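Local coordinates for Can2 (Sulfobacillus thermosulfidooxidans, PDB 7BDV), which binds cyclic tetra-adenylate through its CARF domains and acts as a dual-specificity nuclease that potentiates type III CRISPR defence, at residues L188-I191 against A192-Q196; E243-V246 against Y247-L250. All coordinates share one frame; numbering follows the deposited sequence.

How the contacts relate
Both contacts are local, i to i+4 or similar, and together they illustrate how a helix is held at its end and in its middle. Contact 1 closes the C-terminal turn of helix 182-193, whereas contact 2 lies within helix 231-254, in the Card1-like endonuclease domain. The two helices meet: Leu188, Ala192 and Ala193 of contact 1 pack on Ile237 and Asn238, just before the turns of contact 2. The centres of the contacts are about 22 Å apart and their nearest atoms about 8 Å. Neither reaches the bound cyclic tetra-adenylate, whose nearest atoms are about 34 Å from contact 1 and about 20 Å from contact 2.

Contact 1. Residues L188-I191 against A192-Q196; sequences LNWI and AAQQQ
Ile191 and Gln196 meet where helix 182-193 runs out. Three regular helical bonds lead up to this end: Ala192 N to Leu188 O and Ala193 N to Asn189 O, both 2.9 Å, and Gln194 N to Trp190 O, 2.8 Å. Gln195 then takes a positive phi of 54°, and the chain closes as a Schellman motif, in which Gln196 N bonds to Ile191 O (3.2 Å) around a weak bond from Gln195 N to Ala192 O (3.2 Å). The methyl branch of Ile191 lies against the aliphatic root of Gln196, CG2 to CB 4.1 Å, the apolar contact that goes with such a turn. This side is tight: Ile191 and Ala192 are buried against Phe228. The amide of Asn189 is buried on another flank, held by Tyr331 OH and Thr294 O. The outer side is looser. There the extended Gln194 lies across one face of the Trp190 indole, amide and ring planes 26° apart, but the amide's details are doubtful; Phe297 also meets the indole. Chemically, Ile191 O and Ala192 O near the helix end receive the N-H groups of Gln196 and, weakly, Gln195, and Ala192 O also accepts from Arg234 NH1, whose charge probably suits the helix dipole.

Contact 2. Residues E243-V246 against Y247-L250; sequences EHYV and YSLL
Glu243, midway along helix 231-254, accepts at its carbonyl oxygen the N-H of Tyr247, with N to O 3.1 Å and a nearly straight N-H...O angle of 160°. Its carboxylate turns the other way, to a salt bridge with Arg295. At His244 the carbonyl receives Ser248 N at 2.8 Å, while ND1 of the imidazole reaches back one turn to the carbonyl of Gly240. Tyr245 carries most of the side-chain contact. Its carbonyl oxygen is gripped twice, by Leu249 N (2.9 Å) and by the hydroxyl of Ser248, OG at 2.8 Å. With OG set between the backbone N and the carbonyl carbon (chi1 73°), the serine can bend back onto this carbonyl, coming in from the side and tilted out of the carbonyl plane, at a C=O...OG angle of 115°. The phenol, CG anti to its backbone N, leans outward and forward, toward the C-terminal end of the helix, with Leu249 over one face: Leu249 CG makes a CH-pi contact 4.3 Å from the centroid of the Tyr245 ring, and Leu249 CD1 touches Tyr245 CE2 at 3.7 Å. Val246 closes the sequence: Leu250 N bonds to Val246 O at 3.2 Å. Around this, helix 356-365 covers Val246, Leu249 and Leu250 through Leu356 and Leu360, strand 262-269 meets Tyr247 and Leu250, and helix 168-176 borders His244 and Tyr245.

Contact 1. Residues L188-I191 against A192-Q196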
ATOM      1  N   LEU A 188     -11.579 -30.513   8.750  1.00 33.24           N
ATOM      2  CA  LEU A 188     -13.034 -30.208   8.797  1.00 37.08           C
ATOM      3  C   LEU A 188     -13.302 -28.852   8.137  1.00 33.22           C
ATOM      4  O   LEU A 188     -14.333 -28.743   7.473  1.00 32.91           O
ATOM      5  CB  LEU A 188     -13.520 -30.229  10.249  1.00 39.43           C
ATOM      6  CG  LEU A 188     -13.523 -31.598  10.908  1.00 44.69           C
ATOM      7  CD1 LEU A 188     -13.979 -31.493  12.365  1.00 48.21           C
ATOM      8  CD2 LEU A 188     -14.419 -32.549  10.141  1.00 48.30           C
ATOM      9  N   ASN A 189     -12.409 -27.860   8.301  1.00 35.37           N
ATOM     10  CA  ASN A 189     -12.500 -26.512   7.666  1.00 37.49           C
ATOM     11  C   ASN A 189     -12.562 -26.690   6.150  1.00 40.97           C
ATOM     12  O   ASN A 189     -13.394 -26.042   5.487  1.00 34.23           O
ATOM     13  CB  ASN A 189     -11.305 -25.609   8.010  1.00 38.06           C
ATOM     14  CG  ASN A 189     -11.580 -24.118   8.013  1.00 35.72           C
ATOM     15  OD1 ASN A 189     -11.067 -23.432   8.882  1.00 35.37           O
ATOM     16  ND2 ASN A 189     -12.350 -23.582   7.077  1.00 32.65           N
ATOM     17  N   TRP A 190     -11.683 -27.537   5.614  1.00 39.07           N
ATOM     18  CA  TRP A 190     -11.568 -27.818   4.166  1.00 37.62           C
ATOM     19  C   TRP A 190     -12.877 -28.437   3.672  1.00 39.83           C
ATOM     20  O   TRP A 190     -13.481 -27.869   2.738  1.00 42.10           O
ATOM     21  CB  TRP A 190     -10.371 -28.720   3.905  1.00 40.35           C
ATOM     22  CG  TRP A 190     -10.122 -28.945   2.452  1.00 46.75           C
ATOM     23  CD1 TRP A 190     -10.298 -28.060   1.425  1.00 47.57           C
ATOM     24  CD2 TRP A 190      -9.591 -30.142   1.863  1.00 51.06           C
ATOM     25  NE1 TRP A 190      -9.958 -28.644   0.237  1.00 52.29           N
ATOM     26  CE2 TRP A 190      -9.525 -29.920   0.472  1.00 48.47           C
ATOM     27  CE3 TRP A 190      -9.178 -31.383   2.369  1.00 57.30           C
ATOM     28  CZ2 TRP A 190      -9.056 -30.885  -0.413  1.00 54.42           C
ATOM     29  CZ3 TRP A 190      -8.710 -32.339   1.492  1.00 59.15           C
ATOM     30  CH2 TRP A 190      -8.646 -32.088   0.119  1.00 56.53           C
ATOM     31  N   ILE A 191     -13.306 -29.527   4.304  1.00 35.39           N
ATOM     32  CA  ILE A 191     -14.591 -30.223   4.021  1.00 37.86           C
ATOM     33  C   ILE A 191     -15.730 -29.194   3.985  1.00 37.89           C
ATOM     34  O   ILE A 191     -16.544 -29.257   3.071  1.00 36.35           O
ATOM     35  CB  ILE A 191     -14.855 -31.330   5.057  1.00 39.64           C
ATOM     36  CG1 ILE A 191     -13.921 -32.524   4.867  1.00 39.03           C
ATOM     37  CG2 ILE A 191     -16.312 -31.780   5.035  1.00 40.34           C
ATOM     38  CD1 ILE A 191     -13.752 -33.321   6.143  1.00 40.66           C
ATOM     39  N   ALA A 192     -15.810 -28.321   4.982  1.00 35.24           N
ATOM     40  CA  ALA A 192     -16.892 -27.326   5.146  1.00 35.87           C
ATOM     41  C   ALA A 192     -16.776 -26.320   3.997  1.00 37.19           C
ATOM     42  O   ALA A 192     -17.819 -25.946   3.455  1.00 41.44           O
ATOM     43  CB  ALA A 192     -16.831 -26.664   6.506  1.00 33.37           C
ATOM     44  N   ALA A 193     -15.551 -25.928   3.625  1.00 39.94           N
ATOM     45  CA  ALA A 193     -15.261 -24.952   2.546  1.00 40.73           C
ATOM     46  C   ALA A 193     -15.702 -25.513   1.192  1.00 45.80           C
ATOM     47  O   ALA A 193     -16.324 -24.757   0.414  1.00 39.69           O
ATOM     48  CB  ALA A 193     -13.792 -24.598   2.518  1.00 45.60           C
ATOM     49  N   GLN A 194     -15.402 -26.796   0.930  1.00 43.35           N
ATOM     50  CA  GLN A 194     -15.751 -27.502  -0.336  1.00 44.54           C
ATOM     51  C   GLN A 194     -17.243 -27.851  -0.377  1.00 42.50           C
ATOM     52  O   GLN A 194     -17.684 -28.317  -1.427  1.00 44.01           O
ATOM     53  CB  GLN A 194     -14.974 -28.811  -0.481  1.00 45.76           C
ATOM     54  CG  GLN A 194     -13.473 -28.632  -0.563  1.00 50.92           C
ATOM     55  CD  GLN A 194     -12.803 -29.954  -0.287  1.00 60.86           C
ATOM     56  OE1 GLN A 194     -12.302 -30.223   0.807  1.00 71.60           O
ATOM     57  NE2 GLN A 194     -12.839 -30.829  -1.272  1.00 60.30           N
ATOM     58  N   GLN A 195     -17.969 -27.674   0.732  1.00 44.55           N
ATOM     59  CA  GLN A 195     -19.395 -28.070   0.905  1.00 47.81           C
ATOM     60  C   GLN A 195     -19.571 -29.554   0.570  1.00 43.98           C
ATOM     61  O   GLN A 195     -20.627 -29.911   0.080  1.00 42.44           O
ATOM     62  CB  GLN A 195     -20.292 -27.163   0.069  1.00 50.14           C
ATOM     63  CG  GLN A 195     -20.344 -25.744   0.601  1.00 55.00           C
ATOM     64  CD  GLN A 195     -21.288 -24.891  -0.199  1.00 56.96           C
ATOM     65  OE1 GLN A 195     -20.892 -23.877  -0.753  1.00 65.12           O
ATOM     66  NE2 GLN A 195     -22.536 -25.316  -0.286  1.00 62.63           N
ATOM     67  N   GLN A 196     -18.569 -30.390   0.879  1.00 41.95           N
ATOM     68  CA  GLN A 196     -18.661 -31.879   0.842  1.00 38.89           C
ATOM     69  C   GLN A 196     -19.679 -32.305   1.889  1.00 38.73           C
ATOM     70  O   GLN A 196     -19.423 -32.157   3.084  1.00 38.77           O
ATOM     71  CB  GLN A 196     -17.289 -32.486   1.117  1.00 40.06           C
ATOM     72  CG  GLN A 196     -17.302 -33.977   1.324  1.00 40.86           C
ATOM     73  CD  GLN A 196     -15.898 -34.496   1.517  1.00 38.94           C
ATOM     74  OE1 GLN A 196     -14.957 -34.028   0.893  1.00 50.29           O
ATOM     75  NE2 GLN A 196     -15.754 -35.467   2.392  1.00 37.07           N
TER

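Contact 2. Residues E243-V246 against Y247-L250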
ATOM      1  N   GLU A 243     -13.136 -16.915  13.966  1.00 30.07           N
ATOM      2  CA  GLU A 243     -13.600 -15.509  13.795  1.00 33.82           C
ATOM      3  C   GLU A 243     -14.303 -15.075  15.078  1.00 27.76           C
ATOM      4  O   GLU A 243     -14.080 -13.994  15.499  1.00 37.26           O
ATOM      5  CB  GLU A 243     -14.540 -15.385  12.582  1.00 39.36           C
ATOM      6  CG  GLU A 243     -13.917 -15.836  11.264  1.00 44.80           C
ATOM      7  CD  GLU A 243     -14.772 -15.603  10.021  1.00 61.77           C
ATOM      8  OE1 GLU A 243     -15.140 -14.414   9.771  1.00 74.96           O
ATOM      9  OE2 GLU A 243     -15.067 -16.606   9.293  1.00 53.58           O
ATOM     10  N   HIS A 244     -15.130 -15.915  15.677  1.00 36.68           N
ATOM     11  CA  HIS A 244     -15.865 -15.598  16.933  1.00 35.06           C
ATOM     12  C   HIS A 244     -14.845 -15.526  18.075  1.00 31.93           C
ATOM     13  O   HIS A 244     -14.943 -14.643  18.944  1.00 26.62           O
ATOM     14  CB  HIS A 244     -16.964 -16.605  17.204  1.00 37.83           C
ATOM     15  CG  HIS A 244     -18.175 -16.465  16.358  1.00 48.98           C
ATOM     16  ND1 HIS A 244     -18.442 -17.336  15.318  1.00 53.22           N
ATOM     17  CD2 HIS A 244     -19.207 -15.595  16.418  1.00 58.25           C
ATOM     18  CE1 HIS A 244     -19.576 -16.990  14.740  1.00 56.15           C
ATOM     19  NE2 HIS A 244     -20.078 -15.925  15.411  1.00 62.35           N
ATOM     20  N   TYR A 245     -13.856 -16.422  18.090  1.00 31.10           N
ATOM     21  CA  TYR A 245     -12.817 -16.399  19.145  1.00 28.97           C
ATOM     22  C   TYR A 245     -12.135 -15.022  19.142  1.00 27.64           C
ATOM     23  O   TYR A 245     -11.991 -14.378  20.201  1.00 28.72           O
ATOM     24  CB  TYR A 245     -11.848 -17.576  18.974  1.00 30.50           C
ATOM     25  CG  TYR A 245     -10.710 -17.550  19.952  1.00 34.03           C
ATOM     26  CD1 TYR A 245     -10.936 -17.672  21.316  1.00 36.50           C
ATOM     27  CD2 TYR A 245      -9.409 -17.346  19.519  1.00 35.78           C
ATOM     28  CE1 TYR A 245      -9.899 -17.571  22.226  1.00 33.49           C
ATOM     29  CE2 TYR A 245      -8.370 -17.239  20.414  1.00 34.11           C
ATOM     30  CZ  TYR A 245      -8.603 -17.429  21.760  1.00 30.61           C
ATOM     31  OH  TYR A 245      -7.524 -17.303  22.582  1.00 32.50           O
ATOM     32  N   VAL A 246     -11.678 -14.571  17.978  1.00 31.71           N
ATOM     33  CA  VAL A 246     -10.979 -13.271  17.798  1.00 31.91           C
ATOM     34  C   VAL A 246     -11.909 -12.135  18.274  1.00 30.46           C
ATOM     35  O   VAL A 246     -11.461 -11.242  18.988  1.00 28.58           O
ATOM     36  CB  VAL A 246     -10.547 -13.090  16.338  1.00 31.82           C
ATOM     37  CG1 VAL A 246     -10.093 -11.671  16.047  1.00 34.70           C
ATOM     38  CG2 VAL A 246      -9.470 -14.089  15.934  1.00 35.44           C
ATOM     39  N   TYR A 247     -13.157 -12.136  17.856  1.00 32.27           N
ATOM     40  CA  TYR A 247     -14.119 -11.058  18.209  1.00 32.20           C
ATOM     41  C   TYR A 247     -14.324 -11.051  19.723  1.00 29.91           C
ATOM     42  O   TYR A 247     -14.327  -9.992  20.337  1.00 32.85           O
ATOM     43  CB  TYR A 247     -15.439 -11.281  17.466  1.00 35.13           C
ATOM     44  CG  TYR A 247     -16.401 -10.143  17.637  1.00 35.97           C
ATOM     45  CD1 TYR A 247     -16.260  -9.013  16.855  1.00 43.24           C
ATOM     46  CD2 TYR A 247     -17.443 -10.184  18.546  1.00 40.72           C
ATOM     47  CE1 TYR A 247     -17.174  -7.968  16.929  1.00 49.21           C
ATOM     48  CE2 TYR A 247     -18.321  -9.120  18.684  1.00 46.78           C
ATOM     49  CZ  TYR A 247     -18.186  -8.007  17.875  1.00 49.28           C
ATOM     50  OH  TYR A 247     -19.062  -6.962  17.990  1.00 58.16           O
ATOM     51  N   SER A 248     -14.409 -12.229  20.347  1.00 38.15           N
ATOM     52  CA  SER A 248     -14.617 -12.390  21.814  1.00 38.18           C
ATOM     53  C   SER A 248     -13.377 -11.925  22.599  1.00 37.38           C
ATOM     54  O   SER A 248     -13.553 -11.326  23.677  1.00 27.01           O
ATOM     55  CB  SER A 248     -15.064 -13.797  22.169  1.00 40.55           C
ATOM     56  OG  SER A 248     -14.015 -14.731  22.063  1.00 51.88           O
ATOM     57  N   LEU A 249     -12.155 -12.123  22.094  1.00 33.18           N
ATOM     58  CA  LEU A 249     -10.944 -11.518  22.733  1.00 30.70           C
ATOM     59  C   LEU A 249     -11.086  -9.974  22.694  1.00 31.41           C
ATOM     60  O   LEU A 249     -10.697  -9.284  23.672  1.00 29.68           O
ATOM     61  CB  LEU A 249      -9.658 -11.962  22.012  1.00 29.94           C
ATOM     62  CG  LEU A 249      -9.252 -13.432  22.193  1.00 28.71           C
ATOM     63  CD1 LEU A 249      -7.890 -13.725  21.568  1.00 29.74           C
ATOM     64  CD2 LEU A 249      -9.142 -13.785  23.651  1.00 30.12           C
ATOM     65  N   LEU A 250     -11.608  -9.410  21.606  1.00 34.79           N
ATOM     66  CA  LEU A 250     -11.716  -7.929  21.474  1.00 34.95           C
ATOM     67  C   LEU A 250     -12.807  -7.398  22.421  1.00 33.34           C
ATOM     68  O   LEU A 250     -12.617  -6.295  22.959  1.00 37.89           O
ATOM     69  CB  LEU A 250     -11.937  -7.545  20.014  1.00 36.15           C
ATOM     70  CG  LEU A 250     -10.722  -7.841  19.130  1.00 38.86           C
ATOM     71  CD1 LEU A 250     -11.068  -7.735  17.672  1.00 37.23           C
ATOM     72  CD2 LEU A 250      -9.545  -6.942  19.476  1.00 43.78           C
TER